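Local coordinates for periplasmic binding protein/LacI transcriptional regulator (Burkholderia multivorans, PDB 4YLE), which probably binds a simple sugar in the periplasm and delivers it to an ABC transporter, as expected of a solute-binding protein, at residues T49-A54 against L67-I72; K55-Q58 against Q64-L67. All coordinates share one frame; numbering follows the deposited sequence.

Interaction 1 (T49-A54 against L67-I72); sequences TMENGA and LITNGI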
loop_
_atom_site.group_PDB
_atom_site.type_symbol
_atom_site.label_atom_id
_atom_site.label_comp_id
_atom_site.label_asym_id
_atom_site.label_seq_id
_atom_site.Cartn_x
_atom_site.Cartn_y
_atom_site.Cartn_z
ATOM N N THR A 49 1.765 11.872 1.268
ATOM C CA THR A 49 0.992 12.309 0.105
ATOM C C THR A 49 -0.503 12.100 0.328
ATOM O O THR A 49 -1.336 12.965 0.032
ATOM C CB THR A 49 1.450 11.546 -1.147
ATOM O OG1 THR A 49 2.769 11.988 -1.490
ATOM C CG2 THR A 49 0.518 11.799 -2.333
HETATM N N MSE A 50 -0.842 10.953 0.888
HETATM C CA MSE A 50 -2.215 10.649 1.235
HETATM C C MSE A 50 -2.752 11.669 2.229
HETATM O O MSE A 50 -3.845 12.208 2.025
HETATM C CB MSE A 50 -2.335 9.246 1.841
HETATM C CG MSE A 50 -3.742 8.860 2.163
HETATM SE SE MSE A 50 -3.891 7.135 3.053
HETATM C CE MSE A 50 -3.574 6.072 1.478
ATOM N N GLU A 51 -1.999 11.904 3.302
ATOM C CA GLU A 51 -2.391 12.848 4.355
ATOM C C GLU A 51 -2.598 14.242 3.799
ATOM O O GLU A 51 -3.604 14.895 4.106
ATOM C CB GLU A 51 -1.334 12.865 5.472
ATOM C CG GLU A 51 -1.767 13.607 6.698
ATOM C CD GLU A 51 -0.690 13.655 7.770
ATOM O OE1 GLU A 51 0.498 13.728 7.408
ATOM O OE2 GLU A 51 -1.045 13.612 8.965
ATOM N N ASN A 52 -1.685 14.687 2.944
ATOM C CA ASN A 52 -1.812 16.022 2.383
ATOM C C ASN A 52 -3.097 16.127 1.574
ATOM O O ASN A 52 -3.818 17.117 1.689
ATOM C CB ASN A 52 -0.606 16.378 1.518
ATOM C CG ASN A 52 0.647 16.570 2.336
ATOM O OD1 ASN A 52 0.580 16.946 3.510
ATOM N ND2 ASN A 52 1.798 16.301 1.726
ATOM N N GLY A 53 -3.388 15.100 0.784
ATOM C CA GLY A 53 -4.609 15.053 -0.006
ATOM C C GLY A 53 -5.869 15.160 0.830
ATOM O O GLY A 53 -6.795 15.909 0.522
ATOM N N ALA A 54 -5.910 14.386 1.898
ATOM C CA ALA A 54 -7.049 14.380 2.804
ATOM C C ALA A 54 -7.227 15.751 3.438
ATOM O O ALA A 54 -8.336 16.268 3.524
ATOM C CB ALA A 54 -6.850 13.338 3.880
ATOM N N LEU A 67 -11.567 16.504 10.388
ATOM C CA LEU A 67 -10.680 15.389 10.006
ATOM C C LEU A 67 -9.587 15.238 11.031
ATOM O O LEU A 67 -8.929 16.218 11.363
ATOM C CB LEU A 67 -10.052 15.631 8.626
ATOM C CG LEU A 67 -9.003 14.605 8.184
ATOM C CD1 LEU A 67 -9.662 13.276 7.918
ATOM C CD2 LEU A 67 -8.191 15.075 6.955
ATOM N N ILE A 68 -9.390 14.020 11.536
ATOM C CA ILE A 68 -8.260 13.722 12.431
ATOM C C ILE A 68 -7.387 12.706 11.728
ATOM O O ILE A 68 -7.893 11.649 11.403
ATOM C CB ILE A 68 -8.725 13.127 13.787
ATOM C CG1 ILE A 68 -9.787 14.021 14.421
ATOM C CG2 ILE A 68 -7.526 12.884 14.741
ATOM C CD1 ILE A 68 -9.343 15.447 14.664
ATOM N N THR A 69 -6.109 13.020 11.492
ATOM C CA THR A 69 -5.216 12.093 10.770
ATOM C C THR A 69 -4.188 11.528 11.736
ATOM O O THR A 69 -3.755 12.199 12.672
ATOM C CB THR A 69 -4.481 12.766 9.574
ATOM O OG1 THR A 69 -3.549 13.737 10.053
ATOM C CG2 THR A 69 -5.447 13.439 8.662
ATOM N N ASN A 70 -3.831 10.263 11.543
ATOM C CA ASN A 70 -2.818 9.628 12.377
ATOM C C ASN A 70 -2.139 8.546 11.592
ATOM O O ASN A 70 -2.753 7.924 10.740
ATOM C CB ASN A 70 -3.404 8.997 13.632
ATOM C CG ASN A 70 -3.751 10.015 14.703
ATOM O OD1 ASN A 70 -4.922 10.233 15.022
ATOM N ND2 ASN A 70 -2.726 10.634 15.276
ATOM N N GLY A 71 -0.883 8.302 11.940
ATOM C CA GLY A 71 -0.098 7.246 11.326
ATOM C C GLY A 71 0.747 6.621 12.409
ATOM O O GLY A 71 0.653 7.018 13.582
ATOM N N ILE A 72 1.563 5.649 12.016
ATOM C CA ILE A 72 2.403 4.919 12.939
ATOM C C ILE A 72 3.869 5.142 12.561
ATOM O O ILE A 72 4.173 5.674 11.481
ATOM C CB ILE A 72 2.042 3.429 12.960
ATOM C CG1 ILE A 72 1.980 2.850 11.542
ATOM C CG2 ILE A 72 0.694 3.255 13.647
ATOM C CD1 ILE A 72 1.659 1.384 11.484
#
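E51 and T69 meet where helix 45-60 lies against strand 66-72, the second half of a beta-alpha-beta unit in the mixed-sheet lobe of this periplasmic binding protein fold. One hydrogen bond crosses the contact: T69 donates from OG1 to E51 OE2 at 2.7 Å, and the carboxylate receives it on the anti lone pair, the one turned away from its other oxygen. The two side chains cross at about a right angle, and E51 CG also comes within 4.0 Å of T69 CB, so the acid brings methylene as well as charge to the strand. E51 gets there as an extended chain; with CG anti to the backbone N (chi1 -169°), its carboxylate reaches beyond the helix to the threonine although its CB does not head directly for the strand.

Further along, the pairing becomes apolar. A54 CB sits 3.8 Å from L67 CD2, and L67 CD2 also lies 3.6 Å from A54 O. I287 of helix 279-295 touches both A54 and L67, as does L37 of strand 34-39; M39 of that strand touches E51 and T69. K55 gives T69 OG1 a second partner through NZ, which probably helps orient the hydroxyl toward the acid. The hydroxyl itself is set by chi1 of 68°, which places OG1 between the backbone N and the carbonyl carbon of T69.

Interaction 2 (K55-Q58 against Q64-L67); sequences KEYQ and QFDL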
loop_
_atom_site.group_PDB
_atom_site.type_symbol
_atom_site.label_atom_id
_atom_site.label_comp_id
_atom_site.label_asym_id
_atom_site.label_seq_id
_atom_site.Cartn_x
_atom_site.Cartn_y
_atom_site.Cartn_z
ATOM N N LYS A 55 -6.129 16.334 3.900
ATOM C CA LYS A 55 -6.182 17.619 4.575
ATOM C C LYS A 55 -6.628 18.711 3.607
ATOM O O LYS A 55 -7.430 19.583 3.970
ATOM C CB LYS A 55 -4.826 17.945 5.210
ATOM C CG LYS A 55 -4.517 17.085 6.447
ATOM C CD LYS A 55 -3.261 17.599 7.150
ATOM C CE LYS A 55 -2.866 16.746 8.348
ATOM N NZ LYS A 55 -3.948 16.658 9.368
ATOM N N GLU A 56 -6.143 18.656 2.375
ATOM C CA GLU A 56 -6.568 19.624 1.371
ATOM C C GLU A 56 -8.054 19.490 1.076
ATOM O O GLU A 56 -8.775 20.493 0.933
ATOM C CB GLU A 56 -5.742 19.444 0.124
ATOM C CG GLU A 56 -4.346 19.966 0.345
ATOM C CD GLU A 56 -3.358 19.390 -0.620
ATOM O OE1 GLU A 56 -3.817 18.814 -1.628
ATOM O OE2 GLU A 56 -2.132 19.514 -0.366
ATOM N N TYR A 57 -8.514 18.257 1.034
ATOM C CA TYR A 57 -9.931 17.977 0.844
ATOM C C TYR A 57 -10.779 18.537 1.984
ATOM O O TYR A 57 -11.819 19.137 1.739
ATOM C CB TYR A 57 -10.169 16.483 0.720
ATOM C CG TYR A 57 -11.581 16.141 0.339
ATOM C CD1 TYR A 57 -12.106 16.609 -0.859
ATOM C CD2 TYR A 57 -12.386 15.386 1.159
ATOM C CE1 TYR A 57 -13.382 16.321 -1.232
ATOM C CE2 TYR A 57 -13.690 15.087 0.791
ATOM C CZ TYR A 57 -14.167 15.568 -0.420
ATOM O OH TYR A 57 -15.444 15.306 -0.851
ATOM N N GLN A 58 -10.340 18.333 3.227
ATOM C CA GLN A 58 -11.057 18.891 4.342
ATOM C C GLN A 58 -11.065 20.411 4.281
ATOM O O GLN A 58 -12.089 21.037 4.551
ATOM C CB GLN A 58 -10.465 18.425 5.678
ATOM C CG GLN A 58 -11.356 18.746 6.881
ATOM C CD GLN A 58 -11.208 20.179 7.387
ATOM O OE1 GLN A 58 -10.171 20.812 7.203
ATOM N NE2 GLN A 58 -12.261 20.695 8.059
ATOM N N GLN A 64 -18.167 20.802 6.007
ATOM C CA GLN A 64 -18.823 19.503 5.804
ATOM C C GLN A 64 -18.402 18.456 6.821
ATOM O O GLN A 64 -19.189 17.597 7.184
ATOM C CB GLN A 64 -18.523 18.913 4.429
ATOM C CG GLN A 64 -19.211 19.540 3.240
ATOM C CD GLN A 64 -18.858 18.802 1.938
ATOM O OE1 GLN A 64 -18.463 17.621 1.959
ATOM N NE2 GLN A 64 -18.991 19.500 0.803
ATOM N N PHE A 65 -17.145 18.503 7.233
ATOM C CA PHE A 65 -16.618 17.534 8.188
ATOM C C PHE A 65 -15.328 18.036 8.825
ATOM O O PHE A 65 -14.688 18.936 8.302
ATOM C CB PHE A 65 -16.402 16.158 7.522
ATOM C CG PHE A 65 -15.202 16.082 6.575
ATOM C CD1 PHE A 65 -15.279 16.618 5.301
ATOM C CD2 PHE A 65 -14.034 15.437 6.946
ATOM C CE1 PHE A 65 -14.198 16.540 4.418
ATOM C CE2 PHE A 65 -12.947 15.353 6.055
ATOM C CZ PHE A 65 -13.039 15.903 4.797
ATOM N N ASP A 66 -14.999 17.473 9.988
ATOM C CA ASP A 66 -13.693 17.657 10.620
ATOM C C ASP A 66 -12.887 16.384 10.400
ATOM O O ASP A 66 -13.460 15.320 10.258
ATOM C CB ASP A 66 -13.818 17.932 12.116
ATOM C CG ASP A 66 -14.372 19.297 12.404
ATOM O OD1 ASP A 66 -13.935 20.254 11.726
ATOM O OD2 ASP A 66 -15.253 19.407 13.289
ATOM N N LEU A 67 -11.567 16.504 10.388
ATOM C CA LEU A 67 -10.680 15.389 10.006
ATOM C C LEU A 67 -9.587 15.238 11.031
ATOM O O LEU A 67 -8.929 16.218 11.363
ATOM C CB LEU A 67 -10.052 15.631 8.626
ATOM C CG LEU A 67 -9.003 14.605 8.184
ATOM C CD1 LEU A 67 -9.662 13.276 7.918
ATOM C CD2 LEU A 67 -8.191 15.075 6.955
HETATM O O HOH W 1 -6.620 16.704 9.993
#
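The backbones of helix residues K55-Q58 and of Q64-L67, which runs from a turn into the start of strand 66-72, come closest at Q58 and L67, with CA atoms 6.7 Å apart, near the helix-to-strand turn of a beta-alpha-beta unit. Q58 carries much of the contact. Its CG lies over one face of the F65 ring, offset toward the rim, a CH-pi contact 4.1 Å from the centroid, while the same CG also meets L67 CB at 3.8 Å. A bend at chi2 (-82°) turns the amide toward the backbone of F65.

The Y57 ring approaches F65 obliquely, with planes at 40° and CD2 3.7 Å from F65 CZ; its OH is hydrogen-bonded to D288 OD1 of helix 279-295, whose I287 and L291 also touch F65. At the solvent side, K55 NZ donates to a water that in turn donates to L67 O, in addition to its direct bond with T69. D66, whose CB points away from the helix, makes a salt bridge through OD1 with K32. The Q58 bond is nearly straight, NE2 to F65 O at 3.0 Å with an N-H...O angle of 174°, and it lies in both the amide and the carbonyl planes.

From the N terminus, strand 34-39 leads into helix 45-60, whose earlier part supplies 49-54 and whose later part supplies 55-58; the chain then turns back into strand 66-72. Interaction 2 closes the shorter loop, with five residues between its segments, and interaction 1 closes a longer one around it, so interaction 2 is nested inside interaction 1, the two meeting at the shared L67 and through the K55-T69 pair, NZ to OG1 3.0 Å. Together they fasten one helix along an outermost strand of the mixed sheet, with helix 279-295 touching both contacts.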